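Local coordinates for protein dTDP-4-amino-4,6-dideoxyglucose formyltransferase (Mycobacterium tuberculosis CAS/NITR204, PDB 5VYQ) that probably transfers a formyl group from a folate cofactor to the amino group of dTDP-4-amino-4,6-dideoxyglucose, the sugar nucleotide it binds, at residues Arg87-Ala90 / Ala91-Asp94; Gly104-Pro107 / Tyr108-Trp112; Ile26-Asn30 / Val31-Ala35. One frame throughout, in Å; residues are numbered along the deposited sequence.

In the fold
Contact 3 (residues 26-35) comes first along the chain, then contact 1 (87-94) and contact 2 (104-112), each closing before the next opens. Their centres lie 19 to 20 Å apart, yet all three border one six-stranded mixed sheet: contact 3 leaves strand 24-28, contact 1 joins strand 78-82 to strand 97-102, and contact 2 follows strand 97-102. Contacts 1 and 3 touch through packing of Phe88 CZ on Leu27 CD1, 3.9 Å apart; contact 2 stays about 8 Å and 9 Å from them, nearest atoms. Contacts 1 and 2 both meet the folate, contacts 2 and 3 the sugar nucleotide, so the three loops contribute to neighbouring pockets, consistent with formyl transfer between them.

Contact 1 of 3, residues Arg87-Ala90 / Ala91-Asp94; sequences RFPA and ALID. With FON (N-{[4-({[(6R)-2-amino-5-formyl-4-oxo-1,4,5,6,7,8-hexahydropteridin-6-yl]methyl}amino)phenyl]carbonyl}-L-glutamic acid), chain C.
The carbonyl of Pro89 opens the helix 90-95 by accepting two backbone bonds, a bent one from Leu92 N and a nearly straight one from Ile93 N (3.1 Å to Pro89 O, N-H...O angle 170°), while Asp94 N bonds to Ala90 O at 2.8 Å. Pro89 is thus the N-cap, and the turn folds the side chains of Leu92 and Ile93 back onto Phe88. Leu92 reaches the ring with one branch: CD2 sits over one face, 3.9 Å from the centroid of the Phe88 ring and 23° off its normal, displaced toward the rim in a CH-pi contact. Ile93 comes from another direction, its CG2 lying at the ring's edge and 3.6 Å from Phe88 CB. With CG of Leu92 anti to its backbone N (chi1 176°), the branch is directed at the aromatic ring. The CB of Leu92 meanwhile rests against the proline ring, 4.1 Å from Pro89 CD. Val79 and Ser81 of strand 78-82 and Cys98 of strand 97-102 also pack on Phe88, so the ring is buried between sheet and helix. Its backbone meets the bound folate, FON, whose amino group NA2 donates an almost straight bond to Phe88 O (3.2 Å), and Phe88 N lies 3.1 Å from FON N1. Arg87 adopts two conformers; in one of them its CG lies 3.6 Å from FON N1. The loop between strand 78-82 and helix 90-95 of this formyl transferase domain thus takes the pterin's amino group on a main-chain carbonyl and forms part of the folate pocket through Arg87 and Phe88.

Contact 2 of 3, residues Gly104-Pro107 / Tyr108-Trp112; sequences GFNP and YNRGW. With 0FX (dTDP-4-amino-4,6-dideoxyglucose), chain D; FON (N-{[4-({[(6R)-2-amino-5-formyl-4-oxo-1,4,5,6,7,8-hexahydropteridin-6-yl]methyl}amino)phenyl]carbonyl}-L-glutamic acid), chain C.
Pro107 and Tyr108 run alongside each other in the same direction, and the proline ring covers one face of the phenol: Pro107 CD stands 3.9 Å from the centroid of the Tyr108 ring, 9° off its normal, a CH-pi contact over the ring centre. Phe105 also runs alongside Tyr108, its CD1 3.8 Å from Tyr108 CD2, which sits at the edge of the Phe105 ring. Residues 105-108 form a type VIa beta turn with cis Pro107 at its third position, closed by Tyr108 N on Phe105 O (2.9 Å, 152°). Two waters tie this loop together through Tyr108 O, one linking it to Phe105 N, the other to Asn106 OD1. The loop leads from strand 97-102 of the main sheet into the short strand 110-111, which pairs in parallel with strand 193-194. The Arg110 chain, bent at chi3, lays its CD 3.2 Å from Pro107 O; its guanidinium is held by Leu136 O through NH1, and its plane is 88° from that of the Asn106 amide. Beyond it, Gly111 O accepts a bond from the sugar hydroxyl O3G of 0FX, 2.5 Å away. Trp112 meets the folate at its ring edge, where CE3 lies 3.6 Å from FON C12.

Contact 3 of 3, residues Ile26-Asn30 / Val31-Ala35; sequences ILTDN and VHAHA. With 0FX (dTDP-4-amino-4,6-dideoxyglucose), chain D.
Asn30 meets the first turn of helix 31-43 with both its side-chain oxygen and its backbone carbonyl. OD1 accepts from Ala33 N at 3.0 Å (N-H...O angle 161°), the donor lying in the carbonyl plane on a lone pair, and more weakly from His32 N at 2.9 Å, at a poorer angle. The backbone O of Asn30 in turn takes His34 N at 2.8 Å. With CG anti to the backbone N (chi1 175°) the amide comes over the helix start, and chi2 (-79°) turns OD1 to the helix N-H groups and ND2 to the pyrophosphate: ND2 donates to O2P of 0FX at 3.0 Å and, weakly, to O3P at 3.2 Å and to Tyr159 OH. This N-cap sits in the loop between strand 24-28 and helix 31-43 of a beta-alpha-beta unit completed by strand 47-50, where one amide caps the helix N-terminus and also donates to the sugar nucleotide. Thr28 touches the same turn: its OG1, bonded to Phe82 O, lies 3.6 Å from Ala33 CB. Its CG2 comes to the edge of the His34 ring, in plane, 3.8 Å from His34 CD2. Asp29 points away from the helix, its OD2 bonded to Ser52 OG and Lys85 N.

Contact 1 of 3, residues Arg87-Ala90 / Ala91-Asp94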
loop_
_atom_site.group_PDB
_atom_site.type_symbol
_atom_site.label_atom_id
_atom_site.label_comp_id
_atom_site.label_asym_id
_atom_site.label_seq_id
_atom_site.Cartn_x
_atom_site.Cartn_y
_atom_site.Cartn_z
ATOM N N ARG A 87 -3.416 -6.349 33.531
ATOM C CA ARG A 87 -4.067 -7.586 33.942
ATOM C C ARG A 87 -4.661 -7.406 35.339
ATOM O O ARG A 87 -4.088 -6.740 36.196
ATOM C CB ARG A 87 -3.076 -8.764 33.922
ATOM C CG ARG A 87 -3.749 -10.122 33.911
ATOM C CD ARG A 87 -2.807 -11.199 33.420
ATOM N NE ARG A 87 -3.441 -12.507 33.406
ATOM C CZ ARG A 87 -2.970 -13.492 32.660
ATOM N NH1 ARG A 87 -3.542 -14.683 32.658
ATOM N NH2 ARG A 87 -1.916 -13.259 31.890
ATOM N N PHE A 88 -5.834 -7.990 35.558
ATOM C CA PHE A 88 -6.542 -7.944 36.837
ATOM C C PHE A 88 -5.994 -9.135 37.621
ATOM O O PHE A 88 -6.100 -10.280 37.160
ATOM C CB PHE A 88 -8.043 -8.110 36.636
ATOM C CG PHE A 88 -8.764 -6.901 36.054
ATOM C CD1 PHE A 88 -10.144 -6.903 36.049
ATOM C CD2 PHE A 88 -8.114 -5.747 35.581
ATOM C CE1 PHE A 88 -10.900 -5.848 35.537
ATOM C CE2 PHE A 88 -8.853 -4.696 35.071
ATOM C CZ PHE A 88 -10.240 -4.720 35.054
ATOM N N PRO A 89 -5.459 -8.882 38.807
ATOM C CA PRO A 89 -5.014 -10.031 39.595
ATOM C C PRO A 89 -6.124 -10.867 40.194
ATOM O O PRO A 89 -7.287 -10.430 40.262
ATOM C CB PRO A 89 -4.219 -9.388 40.719
ATOM C CG PRO A 89 -4.858 -8.054 40.879
ATOM C CD PRO A 89 -5.242 -7.603 39.504
ATOM N N ALA A 90 -5.722 -12.052 40.667
ATOM C CA ALA A 90 -6.675 -12.973 41.262
ATOM C C ALA A 90 -7.527 -12.293 42.334
ATOM O O ALA A 90 -8.739 -12.470 42.355
ATOM C CB ALA A 90 -5.946 -14.197 41.837
ATOM N N ALA A 91 -6.928 -11.502 43.225
ATOM C CA ALA A 91 -7.716 -10.950 44.330
ATOM C C ALA A 91 -8.840 -10.020 43.840
ATOM O O ALA A 91 -9.881 -9.885 44.487
ATOM C CB ALA A 91 -6.844 -10.227 45.342
ATOM N N LEU A 92 -8.631 -9.382 42.699
ATOM C CA LEU A 92 -9.619 -8.487 42.158
ATOM C C LEU A 92 -10.710 -9.317 41.514
ATOM O O LEU A 92 -11.865 -9.166 41.877
ATOM C CB LEU A 92 -9.012 -7.535 41.129
ATOM C CG LEU A 92 -10.001 -6.600 40.430
ATOM C CD1 LEU A 92 -10.735 -5.735 41.445
ATOM C CD2 LEU A 92 -9.269 -5.706 39.439
ATOM N N ILE A 93 -10.333 -10.238 40.623
ATOM C CA ILE A 93 -11.333 -11.004 39.909
ATOM C C ILE A 93 -12.117 -11.949 40.827
ATOM O O ILE A 93 -13.288 -12.222 40.573
ATOM C CB ILE A 93 -10.763 -11.737 38.709
ATOM C CG1 ILE A 93 -9.721 -12.733 39.103
ATOM C CG2 ILE A 93 -10.207 -10.752 37.674
ATOM C CD1 ILE A 93 -9.359 -13.668 37.954
ATOM N N ASP A 94 -11.476 -12.366 41.899
ATOM C CA ASP A 94 -12.084 -13.273 42.855
ATOM C C ASP A 94 -12.975 -12.534 43.845
ATOM O O ASP A 94 -13.831 -13.211 44.481
ATOM C CB ASP A 94 -11.050 -14.064 43.675
ATOM C CG ASP A 94 -10.131 -14.976 42.862
ATOM O OD1 ASP A 94 -10.425 -15.298 41.677
ATOM O OD2 ASP A 94 -9.136 -15.427 43.466
HETATM N N1 FON C . -7.296 -9.593 33.408
HETATM C C2 FON C . -7.548 -10.896 33.362
HETATM N NA2 FON C . -7.336 -11.633 34.490
HETATM N N3 FON C . -7.982 -11.454 32.220
HETATM C C4 FON C . -8.188 -10.752 31.080
HETATM O O4 FON C . -8.627 -11.303 30.043
HETATM C C4A FON C . -7.951 -9.298 31.108
HETATM N N5 FON C . -8.065 -8.419 30.018
HETATM C C6 FON C . -7.210 -7.224 30.103
HETATM C C7 FON C . -7.544 -6.512 31.417
HETATM N N8 FON C . -7.297 -7.427 32.505
HETATM C C8A FON C . -7.496 -8.752 32.383
HETATM C C9 FON C . -5.705 -7.539 29.954
HETATM N N10 FON C . -5.454 -8.033 28.603
HETATM C C11 FON C . -1.714 -9.187 27.194
HETATM C C12 FON C . -2.854 -9.328 26.403
HETATM C C13 FON C . -4.093 -8.934 26.896
HETATM C C14 FON C . -4.211 -8.382 28.167
HETATM C C15 FON C . -3.085 -8.235 28.969
HETATM C C16 FON C . -1.843 -8.642 28.479
HETATM C C FON C . -0.358 -9.630 26.629
HETATM O O FON C . -0.190 -9.925 25.426
HETATM N N FON C . 0.675 -9.663 27.476
HETATM C CA FON C . 2.047 -9.972 27.074
HETATM C CB FON C . 3.037 -8.867 27.477
HETATM C CG FON C . 2.616 -7.546 26.822
HETATM C CD FON C . 3.662 -6.452 26.736
HETATM O OE1 FON C . 4.870 -6.768 26.754
HETATM O OE2 FON C . 3.276 -5.261 26.600
HETATM C CT FON C . 2.442 -11.293 27.664
HETATM O O1 FON C . 3.427 -11.852 27.124
HETATM O O2 FON C . 1.782 -11.768 28.622
HETATM C CP1 FON C . -8.818 -8.672 29.032
HETATM O O3 FON C . -8.894 -7.916 28.070
#

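Contact 2 of 3, residues Gly104-Pro107 / Tyr108-Trp112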
loop_
_atom_site.group_PDB
_atom_site.type_symbol
_atom_site.label_atom_id
_atom_site.label_comp_id
_atom_site.label_asym_id
_atom_site.label_seq_id
_atom_site.Cartn_x
_atom_site.Cartn_y
_atom_site.Cartn_z
ATOM N N GLY A 104 -12.539 -9.322 20.124
ATOM C CA GLY A 104 -12.335 -10.582 19.425
ATOM C C GLY A 104 -13.565 -11.456 19.620
ATOM O O GLY A 104 -14.451 -11.100 20.435
ATOM N N PHE A 105 -13.678 -12.523 18.834
ATOM C CA PHE A 105 -14.825 -13.442 18.971
ATOM C C PHE A 105 -14.342 -14.683 19.746
ATOM O O PHE A 105 -13.762 -15.635 19.187
ATOM C CB PHE A 105 -15.405 -13.796 17.581
ATOM C CG PHE A 105 -16.735 -14.494 17.639
ATOM C CD1 PHE A 105 -16.814 -15.857 17.855
ATOM C CD2 PHE A 105 -17.897 -13.768 17.500
ATOM C CE1 PHE A 105 -18.077 -16.479 17.883
ATOM C CE2 PHE A 105 -19.147 -14.366 17.538
ATOM C CZ PHE A 105 -19.231 -15.738 17.722
ATOM N N ASN A 106 -14.541 -14.713 21.074
ATOM C CA ASN A 106 -14.026 -15.843 21.881
ATOM C C ASN A 106 -14.697 -17.152 21.461
ATOM O O ASN A 106 -15.879 -17.132 21.130
ATOM C CB ASN A 106 -14.249 -15.671 23.380
ATOM C CG ASN A 106 -13.461 -14.533 23.962
ATOM O OD1 ASN A 106 -12.577 -14.011 23.308
ATOM N ND2 ASN A 106 -13.773 -14.144 25.209
ATOM N N PRO A 107 -13.935 -18.233 21.447
ATOM C CA PRO A 107 -12.588 -18.361 21.970
ATOM C C PRO A 107 -11.469 -18.288 20.922
ATOM O O PRO A 107 -10.374 -18.780 21.186
ATOM C CB PRO A 107 -12.596 -19.780 22.556
ATOM C CG PRO A 107 -13.439 -20.517 21.551
ATOM C CD PRO A 107 -14.521 -19.548 21.133
ATOM N N TYR A 108 -11.759 -17.714 19.766
ATOM C CA TYR A 108 -10.862 -17.728 18.611
ATOM C C TYR A 108 -9.944 -16.510 18.695
ATOM O O TYR A 108 -10.428 -15.382 18.880
ATOM C CB TYR A 108 -11.633 -17.751 17.301
ATOM C CG TYR A 108 -12.758 -18.779 17.303
ATOM C CD1 TYR A 108 -12.500 -20.102 17.584
ATOM C CD2 TYR A 108 -14.066 -18.390 17.086
ATOM C CE1 TYR A 108 -13.529 -21.040 17.613
ATOM C CE2 TYR A 108 -15.103 -19.308 17.127
ATOM C CZ TYR A 108 -14.810 -20.624 17.394
ATOM O OH TYR A 108 -15.851 -21.509 17.444
ATOM N N ASN A 109 -8.631 -16.709 18.555
ATOM C CA ASN A 109 -7.688 -15.550 18.550
ATOM C C ASN A 109 -7.921 -14.617 19.719
ATOM O O ASN A 109 -7.964 -13.384 19.610
ATOM C CB ASN A 109 -7.707 -14.828 17.191
ATOM C CG ASN A 109 -7.158 -15.758 16.082
ATOM O OD1 ASN A 109 -6.241 -16.526 16.336
ATOM N ND2 ASN A 109 -7.688 -15.673 14.874
ATOM N N ARG A 110 -8.017 -15.260 20.879
ATOM C CA ARG A 110 -7.939 -14.513 22.151
ATOM C C ARG A 110 -6.628 -13.752 22.240
ATOM O O ARG A 110 -5.640 -14.123 21.588
ATOM C CB ARG A 110 -8.073 -15.492 23.309
ATOM C CG ARG A 110 -9.405 -16.234 23.302
ATOM C CD ARG A 110 -9.438 -17.561 24.038
ATOM N NE ARG A 110 -8.761 -17.416 25.321
ATOM C CZ ARG A 110 -7.924 -18.298 25.849
ATOM N NH1 ARG A 110 -7.278 -17.969 26.945
ATOM N NH2 ARG A 110 -7.679 -19.472 25.270
ATOM N N GLY A 111 -6.616 -12.709 23.075
ATOM C CA GLY A 111 -5.386 -11.965 23.351
ATOM C C GLY A 111 -5.210 -10.872 22.305
ATOM O O GLY A 111 -6.112 -10.087 21.973
ATOM N N TRP A 112 -4.035 -10.796 21.756
ATOM C CA TRP A 112 -3.582 -9.558 21.153
ATOM C C TRP A 112 -4.099 -9.402 19.715
ATOM O O TRP A 112 -3.998 -10.305 18.912
ATOM C CB TRP A 112 -2.050 -9.623 21.160
ATOM C CG TRP A 112 -1.389 -8.331 21.143
ATOM C CD1 TRP A 112 -0.774 -7.752 20.071
ATOM C CD2 TRP A 112 -1.292 -7.396 22.227
ATOM N NE1 TRP A 112 -0.266 -6.529 20.439
ATOM C CE2 TRP A 112 -0.570 -6.284 21.751
ATOM C CE3 TRP A 112 -1.730 -7.397 23.556
ATOM C CZ2 TRP A 112 -0.299 -5.161 22.547
ATOM C CZ3 TRP A 112 -1.462 -6.275 24.352
ATOM C CH2 TRP A 112 -0.747 -5.179 23.843
HETATM O O4P 0FX D . -8.012 -2.644 20.745
HETATM P P2 0FX D . -7.058 -2.598 21.889
HETATM O O3P 0FX D . -7.374 -1.609 22.988
HETATM O O1G 0FX D . -6.981 -4.152 22.323
HETATM C C1G 0FX D . -5.851 -4.709 22.970
HETATM C C2G 0FX D . -5.905 -6.223 22.726
HETATM O O2G 0FX D . -5.937 -6.400 21.303
HETATM C C3G 0FX D . -7.209 -6.789 23.315
HETATM O O3G 0FX D . -7.403 -8.177 22.947
HETATM C C4G 0FX D . -7.239 -6.498 24.810
HETATM N N4A 0FX D . -8.539 -7.005 25.310
HETATM C C5G 0FX D . -7.086 -4.992 25.023
HETATM C C6G 0FX D . -6.802 -4.752 26.505
HETATM O O5G 0FX D . -5.937 -4.424 24.371
HETATM O OPP 0FX D . -5.545 -2.362 21.390
HETATM P P 0FX D . -4.835 -1.026 20.827
HETATM O O1P 0FX D . -3.451 -1.055 21.352
HETATM O O2P 0FX D . -5.756 0.148 21.040
HETATM O O5 0FX D . -4.769 -1.249 19.240
HETATM C C5 0FX D . -5.921 -1.176 18.433
HETATM C C4 0FX D . -5.604 -1.754 17.068
HETATM O O4 0FX D . -4.619 -0.925 16.455
HETATM C C3 0FX D . -4.965 -3.142 17.032
HETATM O O3 0FX D . -5.968 -4.164 17.059
HETATM C C2 0FX D . -4.188 -3.197 15.731
HETATM C C1 0FX D . -3.771 -1.747 15.644
HETATM N N11 0FX D . -2.389 -1.547 16.097
HETATM C C61 0FX D . -2.043 -1.009 17.285
HETATM C C51 0FX D . -0.717 -0.818 17.626
HETATM C C5A 0FX D . -0.375 -0.254 18.981
HETATM C C21 0FX D . -1.363 -1.762 15.180
HETATM O O21 0FX D . -1.686 -2.235 13.999
HETATM N N31 0FX D . -0.073 -1.601 15.478
HETATM C C41 0FX D . 0.250 -1.075 16.681
HETATM O O41 0FX D . 1.560 -0.897 16.945
HETATM N N1 FON C . -7.296 -9.593 33.408
HETATM C C2 FON C . -7.548 -10.896 33.362
HETATM N NA2 FON C . -7.336 -11.633 34.490
HETATM N N3 FON C . -7.982 -11.454 32.220
HETATM C C4 FON C . -8.188 -10.752 31.080
HETATM O O4 FON C . -8.627 -11.303 30.043
HETATM C C4A FON C . -7.951 -9.298 31.108
HETATM N N5 FON C . -8.065 -8.419 30.018
HETATM C C6 FON C . -7.210 -7.224 30.103
HETATM C C7 FON C . -7.544 -6.512 31.417
HETATM N N8 FON C . -7.297 -7.427 32.505
HETATM C C8A FON C . -7.496 -8.752 32.383
HETATM C C9 FON C . -5.705 -7.539 29.954
HETATM N N10 FON C . -5.454 -8.033 28.603
HETATM C C11 FON C . -1.714 -9.187 27.194
HETATM C C12 FON C . -2.854 -9.328 26.403
HETATM C C13 FON C . -4.093 -8.934 26.896
HETATM C C14 FON C . -4.211 -8.382 28.167
HETATM C C15 FON C . -3.085 -8.235 28.969
HETATM C C16 FON C . -1.843 -8.642 28.479
HETATM C C FON C . -0.358 -9.630 26.629
HETATM O O FON C . -0.190 -9.925 25.426
HETATM N N FON C . 0.675 -9.663 27.476
HETATM C CA FON C . 2.047 -9.972 27.074
HETATM C CB FON C . 3.037 -8.867 27.477
HETATM C CG FON C . 2.616 -7.546 26.822
HETATM C CD FON C . 3.662 -6.452 26.736
HETATM O OE1 FON C . 4.870 -6.768 26.754
HETATM O OE2 FON C . 3.276 -5.261 26.600
HETATM C CT FON C . 2.442 -11.293 27.664
HETATM O O1 FON C . 3.427 -11.852 27.124
HETATM O O2 FON C . 1.782 -11.768 28.622
HETATM C CP1 FON C . -8.818 -8.672 29.032
HETATM O O3 FON C . -8.894 -7.916 28.070
HETATM O O HOH W 1 -11.635 -13.493 17.163
HETATM O O HOH W 2 -11.112 -13.482 20.891
#

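Contact 3 of 3, residues Ile26-Asn30 / Val31-Ala35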
loop_
_atom_site.group_PDB
_atom_site.type_symbol
_atom_site.label_atom_id
_atom_site.label_comp_id
_atom_site.label_asym_id
_atom_site.label_seq_id
_atom_site.Cartn_x
_atom_site.Cartn_y
_atom_site.Cartn_z
ATOM N N ILE A 26 -15.120 1.537 35.604
ATOM C CA ILE A 26 -14.615 1.210 34.261
ATOM C C ILE A 26 -13.144 1.580 34.189
ATOM O O ILE A 26 -12.777 2.716 34.493
ATOM C CB ILE A 26 -15.375 1.902 33.146
ATOM C CG1 ILE A 26 -16.868 1.556 33.282
ATOM C CG2 ILE A 26 -14.809 1.448 31.787
ATOM C CD1 ILE A 26 -17.714 1.996 32.109
ATOM N N LEU A 27 -12.334 0.617 33.792
ATOM C CA LEU A 27 -10.914 0.792 33.506
ATOM C C LEU A 27 -10.801 0.690 31.990
ATOM O O LEU A 27 -11.235 -0.290 31.361
ATOM C CB LEU A 27 -10.076 -0.256 34.220
ATOM C CG LEU A 27 -10.036 0.102 35.727
ATOM C CD1 LEU A 27 -9.955 -1.167 36.533
ATOM C CD2 LEU A 27 -8.834 1.020 35.865
ATOM N N THR A 28 -10.171 1.681 31.376
ATOM C CA THR A 28 -10.052 1.733 29.918
ATOM C C THR A 28 -8.768 2.434 29.470
ATOM O O THR A 28 -8.412 3.483 30.001
ATOM C CB THR A 28 -11.281 2.449 29.339
ATOM O OG1 THR A 28 -11.244 2.458 27.910
ATOM C CG2 THR A 28 -11.448 3.860 29.875
ATOM N N ASP A 29 -8.093 1.853 28.490
ATOM C CA ASP A 29 -6.847 2.382 27.948
ATOM C C ASP A 29 -6.930 2.674 26.442
ATOM O O ASP A 29 -5.898 2.823 25.775
ATOM C CB ASP A 29 -5.700 1.411 28.226
ATOM C CG ASP A 29 -5.312 1.382 29.682
ATOM O OD1 ASP A 29 -5.348 2.442 30.327
ATOM O OD2 ASP A 29 -4.959 0.286 30.175
ATOM N N ASN A 30 -8.132 2.703 25.892
ATOM C CA ASN A 30 -8.392 2.834 24.451
ATOM C C ASN A 30 -9.333 4.021 24.215
ATOM O O ASN A 30 -10.334 4.198 24.895
ATOM C CB ASN A 30 -8.998 1.525 23.915
ATOM C CG ASN A 30 -9.413 1.599 22.464
ATOM O OD1 ASN A 30 -10.460 2.139 22.145
ATOM N ND2 ASN A 30 -8.615 1.013 21.579
ATOM N N VAL A 31 -8.995 4.867 23.237
ATOM C CA VAL A 31 -9.736 6.083 22.969
ATOM C C VAL A 31 -11.208 5.837 22.618
ATOM O O VAL A 31 -12.079 6.527 23.104
ATOM C CB VAL A 31 -9.006 6.895 21.877
ATOM C CG1 VAL A 31 -9.077 6.202 20.519
ATOM C CG2 VAL A 31 -9.509 8.319 21.794
ATOM N N HIS A 32 -11.486 4.825 21.794
ATOM C CA HIS A 32 -12.855 4.532 21.409
ATOM C C HIS A 32 -13.624 3.981 22.614
ATOM O O HIS A 32 -14.761 4.358 22.881
ATOM C CB HIS A 32 -12.932 3.532 20.249
ATOM C CG HIS A 32 -11.995 3.842 19.130
ATOM N ND1 HIS A 32 -12.211 4.884 18.254
ATOM C CD2 HIS A 32 -10.809 3.293 18.779
ATOM C CE1 HIS A 32 -11.209 4.942 17.390
ATOM N NE2 HIS A 32 -10.344 3.990 17.690
ATOM N N ALA A 33 -13.001 3.065 23.344
ATOM C CA ALA A 33 -13.682 2.422 24.453
ATOM C C ALA A 33 -13.904 3.460 25.554
ATOM O O ALA A 33 -14.886 3.428 26.279
ATOM C CB ALA A 33 -12.885 1.248 24.961
ATOM N N HIS A 34 -12.995 4.425 25.663
ATOM C CA HIS A 34 -13.154 5.437 26.705
ATOM C C HIS A 34 -14.348 6.352 26.387
ATOM O O HIS A 34 -15.146 6.721 27.250
ATOM C CB HIS A 34 -11.885 6.259 26.830
ATOM C CG HIS A 34 -12.053 7.419 27.746
ATOM N ND1 HIS A 34 -12.392 8.663 27.281
ATOM C CD2 HIS A 34 -11.990 7.520 29.092
ATOM C CE1 HIS A 34 -12.496 9.499 28.294
ATOM N NE2 HIS A 34 -12.268 8.829 29.409
ATOM N N ALA A 35 -14.491 6.722 25.123
ATOM C CA ALA A 35 -15.648 7.518 24.706
ATOM C C ALA A 35 -16.957 6.807 24.972
ATOM O O ALA A 35 -17.951 7.410 25.354
ATOM C CB ALA A 35 -15.542 7.901 23.232
HETATM O O4P 0FX D . -8.012 -2.644 20.745
HETATM P P2 0FX D . -7.058 -2.598 21.889
HETATM O O3P 0FX D . -7.374 -1.609 22.988
HETATM O O1G 0FX D . -6.981 -4.152 22.323
HETATM C C1G 0FX D . -5.851 -4.709 22.970
HETATM C C2G 0FX D . -5.905 -6.223 22.726
HETATM O O2G 0FX D . -5.937 -6.400 21.303
HETATM C C3G 0FX D . -7.209 -6.789 23.315
HETATM O O3G 0FX D . -7.403 -8.177 22.947
HETATM C C4G 0FX D . -7.239 -6.498 24.810
HETATM N N4A 0FX D . -8.539 -7.005 25.310
HETATM C C5G 0FX D . -7.086 -4.992 25.023
HETATM C C6G 0FX D . -6.802 -4.752 26.505
HETATM O O5G 0FX D . -5.937 -4.424 24.371
HETATM O OPP 0FX D . -5.545 -2.362 21.390
HETATM P P 0FX D . -4.835 -1.026 20.827
HETATM O O1P 0FX D . -3.451 -1.055 21.352
HETATM O O2P 0FX D . -5.756 0.148 21.040
HETATM O O5 0FX D . -4.769 -1.249 19.240
HETATM C C5 0FX D . -5.921 -1.176 18.433
HETATM C C4 0FX D . -5.604 -1.754 17.068
HETATM O O4 0FX D . -4.619 -0.925 16.455
HETATM C C3 0FX D . -4.965 -3.142 17.032
HETATM O O3 0FX D . -5.968 -4.164 17.059
HETATM C C2 0FX D . -4.188 -3.197 15.731
HETATM C C1 0FX D . -3.771 -1.747 15.644
HETATM N N11 0FX D . -2.389 -1.547 16.097
HETATM C C61 0FX D . -2.043 -1.009 17.285
HETATM C C51 0FX D . -0.717 -0.818 17.626
HETATM C C5A 0FX D . -0.375 -0.254 18.981
HETATM C C21 0FX D . -1.363 -1.762 15.180
HETATM O O21 0FX D . -1.686 -2.235 13.999
HETATM N N31 0FX D . -0.073 -1.601 15.478
HETATM C C41 0FX D . 0.250 -1.075 16.681
HETATM O O41 0FX D . 1.560 -0.897 16.945
#